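Local coordinates for protein citryl-CoA lyase (Hydrogenobacter thermophilus, PDB 6HXP) that probably cleaves citryl-CoA into acetyl-CoA and oxaloacetate, as a lyase of the citrate synthase family that binds coenzyme A, at residues Asp105-Ile110 with Ala194-Met199. Numbering follows the deposited sequence. Where two conformers were deposited one is given.
Sequences DAMRFI and AIASEM
M107 and I110, one turn apart on helix 101-116, rest on the small residues A194, A196 and S197 of helix 188-198 and illustrate how long side chains of one helix pack on the small residues of another. The segment axes come within 9.1 Å and cross at -56°, and at M107 and S197 the CA atoms are 6.2 Å apart. A196 and S197 both point toward helix 101-116. The M107 chain leaves its helix extended, then bends at its last torsion (chi3 74°), which carries the methyl group over to A196: M107 CE lies 3.7 Å from A196 CB. S197 OG sits alongside this bend, 3.8 Å from M107 CG and 3.9 Å from M107 CE, in van der Waals contact. That polar atom is satisfied by the carbonyl of A193 in its own helix and by the amide of Q111, so it can lie buried against the M107 hydrocarbon. Shortening this residue to alanine would probably take the methyl away from A196 and open a gap beside S197. One turn further on, I110 points toward helix 188-198; with CG1 anti to its carbonyl carbon, I110 CD1 rests 3.8 Å from A194 N and 4.0 Å from A194 CB. A193, one residue earlier, touches A106, M107 and I110. The result is a buried helix-helix interface within the mainly helical citrate synthase fold, on the helix whose D105 touches coenzyme A.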
ATOM      1  N   ASP A 105      19.941  10.577  -0.483  1.00 24.75           N
ATOM      2  CA  ASP A 105      20.651  11.739  -0.010  1.00 25.23           C
ATOM      3  C   ASP A 105      22.164  11.562  -0.108  1.00 25.77           C
ATOM      4  O   ASP A 105      22.860  12.497  -0.484  1.00 27.02           O
ATOM      5  CB  ASP A 105      20.256  12.075   1.426  1.00 26.96           C
ATOM      6  CG  ASP A 105      18.762  12.315   1.613  1.00 38.44           C
ATOM      7  OD1 ASP A 105      18.097  12.724   0.630  1.00 37.71           O
ATOM      8  OD2 ASP A 105      18.272  12.093   2.729  1.00 45.04           O
ATOM      9  N   ALA A 106      22.661  10.407   0.313  1.00 23.45           N
ATOM     10  CA  ALA A 106      24.103  10.135   0.274  1.00 24.65           C
ATOM     11  C   ALA A 106      24.597  10.044  -1.164  1.00 26.22           C
ATOM     12  O   ALA A 106      25.672  10.566  -1.447  1.00 26.37           O
ATOM     13  CB  ALA A 106      24.409   8.854   1.013  1.00 24.18           C
ATOM     14  N   MET A 107      23.809   9.470  -2.089  1.00 22.96           N
ATOM     15  CA  MET A 107      24.248   9.452  -3.489  1.00 22.65           C
ATOM     16  C   MET A 107      24.348  10.866  -4.033  1.00 26.53           C
ATOM     17  O   MET A 107      25.284  11.174  -4.753  1.00 25.77           O
ATOM     18  CB  MET A 107      23.278   8.647  -4.363  1.00 23.66           C
ATOM     19  CG  MET A 107      23.408   7.140  -4.187  1.00 23.10           C
ATOM     20  SD  MET A 107      22.319   6.211  -5.279  1.00 24.12           S
ATOM     21  CE  MET A 107      23.152   6.415  -6.884  1.00 23.51           C
ATOM     22  N   ARG A 108      23.389  11.742  -3.698  1.00 25.31           N
ATOM     23  CA  ARG A 108      23.451  13.126  -4.198  1.00 26.30           C
ATOM     24  C   ARG A 108      24.670  13.840  -3.629  1.00 28.66           C
ATOM     25  O   ARG A 108      25.400  14.519  -4.349  1.00 30.33           O
ATOM     26  CB  ARG A 108      22.162  13.845  -3.796  1.00 27.62           C
ATOM     27  CG  ARG A 108      22.005  15.186  -4.450  1.00 32.04           C
ATOM     28  CD  ARG A 108      20.691  15.825  -4.058  1.00 32.66           C
ATOM     29  NE  ARG A 108      20.455  16.994  -4.912  1.00 50.12           N
ATOM     30  CZ  ARG A 108      19.357  17.741  -4.871  1.00 69.01           C
ATOM     31  NH1 ARG A 108      18.414  17.496  -3.972  1.00 51.62           N
ATOM     32  NH2 ARG A 108      19.207  18.757  -5.710  1.00 64.10           N
ATOM     33  N   PHE A 109      24.903  13.670  -2.323  1.00 27.35           N
ATOM     34  CA  PHE A 109      26.037  14.300  -1.648  1.00 27.80           C
ATOM     35  C   PHE A 109      27.387  13.828  -2.250  1.00 30.46           C
ATOM     36  O   PHE A 109      28.252  14.656  -2.544  1.00 30.56           O
ATOM     37  CB  PHE A 109      25.999  13.951  -0.152  1.00 27.95           C
ATOM     38  CG  PHE A 109      27.260  14.312   0.591  1.00 30.35           C
ATOM     39  CD1 PHE A 109      27.600  15.631   0.796  1.00 34.46           C
ATOM     40  CD2 PHE A 109      28.125  13.327   1.042  1.00 32.73           C
ATOM     41  CE1 PHE A 109      28.786  15.970   1.460  1.00 36.60           C
ATOM     42  CE2 PHE A 109      29.306  13.660   1.704  1.00 34.56           C
ATOM     43  CZ  PHE A 109      29.637  14.983   1.896  1.00 34.12           C
ATOM     44  N   ILE A 110      27.559  12.515  -2.408  1.00 26.66           N
ATOM     45  CA  ILE A 110      28.775  11.949  -2.955  1.00 25.73           C
ATOM     46  C   ILE A 110      28.978  12.392  -4.406  1.00 30.01           C
ATOM     47  O   ILE A 110      30.082  12.811  -4.780  1.00 30.16           O
ATOM     48  CB  ILE A 110      28.796  10.413  -2.807  1.00 26.17           C
ATOM     49  CG1 ILE A 110      28.894  10.038  -1.329  1.00 26.77           C
ATOM     50  CG2 ILE A 110      29.964   9.810  -3.598  1.00 28.24           C
ATOM     51  CD1 ILE A 110      28.556   8.623  -1.052  1.00 27.86           C
ATOM     52  N   ALA A 194      27.963   5.165  -2.378  1.00 22.72           N
ATOM     53  CA  ALA A 194      29.209   5.377  -3.074  1.00 22.89           C
ATOM     54  C   ALA A 194      29.372   4.393  -4.225  1.00 22.75           C
ATOM     55  O   ALA A 194      29.781   4.766  -5.329  1.00 24.12           O
ATOM     56  CB  ALA A 194      30.367   5.204  -2.108  1.00 25.55           C
ATOM     57  N   ILE A 195      29.033   3.137  -3.986  1.00 22.11           N
ATOM     58  CA  ILE A 195      29.206   2.086  -4.994  1.00 22.48           C
ATOM     59  C   ILE A 195      28.226   2.318  -6.150  1.00 23.68           C
ATOM     60  O   ILE A 195      28.620   2.220  -7.299  1.00 23.31           O
ATOM     61  CB  ILE A 195      29.031   0.719  -4.327  1.00 24.02           C
ATOM     62  CG1 ILE A 195      30.255   0.452  -3.418  1.00 27.32           C
ATOM     63  CG2 ILE A 195      28.874  -0.417  -5.349  1.00 25.68           C
ATOM     64  CD1 ILE A 195      29.998  -0.470  -2.365  1.00 31.34           C
ATOM     65  N   ALA A 196      26.963   2.623  -5.846  1.00 21.78           N
ATOM     66  CA  ALA A 196      25.988   2.870  -6.901  1.00 21.79           C
ATOM     67  C   ALA A 196      26.398   4.118  -7.694  1.00 23.59           C
ATOM     68  O   ALA A 196      26.197   4.180  -8.906  1.00 23.77           O
ATOM     69  CB  ALA A 196      24.597   3.052  -6.312  1.00 22.51           C
ATOM     70  N   SER A 197      26.989   5.106  -7.029  1.00 21.83           N
ATOM     71  CA  SER A 197      27.482   6.303  -7.722  1.00 23.16           C
ATOM     72  C   SER A 197      28.653   5.983  -8.610  1.00 24.70           C
ATOM     73  O   SER A 197      28.738   6.482  -9.730  1.00 25.82           O
ATOM     74  CB  SER A 197      27.839   7.394  -6.720  1.00 24.80           C
ATOM     75  OG  SER A 197      26.714   7.826  -5.963  1.00 25.42           O
ATOM     76  N   GLU A 198      29.549   5.099  -8.136  1.00 23.79           N
ATOM     77  CA  GLU A 198      30.700   4.640  -8.926  1.00 24.00           C
ATOM     78  C   GLU A 198      30.223   3.979 -10.223  1.00 26.98           C
ATOM     79  O   GLU A 198      30.932   4.063 -11.249  1.00 28.51           O
ATOM     80  CB  GLU A 198      31.572   3.674  -8.120  1.00 25.63           C
ATOM     81  CG  GLU A 198      33.021   3.679  -8.561  1.00 26.67           C
ATOM     82  CD  GLU A 198      33.753   4.850  -7.944  1.00 29.41           C
ATOM     83  OE1 GLU A 198      34.197   4.711  -6.779  1.00 27.90           O
ATOM     84  OE2 GLU A 198      33.706   5.956  -8.526  1.00 30.15           O
ATOM     85  N   MET A 199      29.061   3.274 -10.176  0.68 24.36           N
ATOM     86  CA  MET A 199      28.411   2.631 -11.335  0.68 23.32           C
ATOM     87  C   MET A 199      27.709   3.642 -12.261  0.68 26.77           C
ATOM     88  O   MET A 199      27.183   3.233 -13.288  0.68 28.55           O
ATOM     89  CB  MET A 199      27.339   1.611 -10.876  0.68 23.89           C
ATOM     90  CG  MET A 199      27.885   0.389 -10.198  0.68 26.20           C
ATOM     91  SD  MET A 199      26.567  -0.545  -9.451  0.68 25.52           S
ATOM     92  CE  MET A 199      27.449  -1.910  -8.717  0.68 25.10           C
TER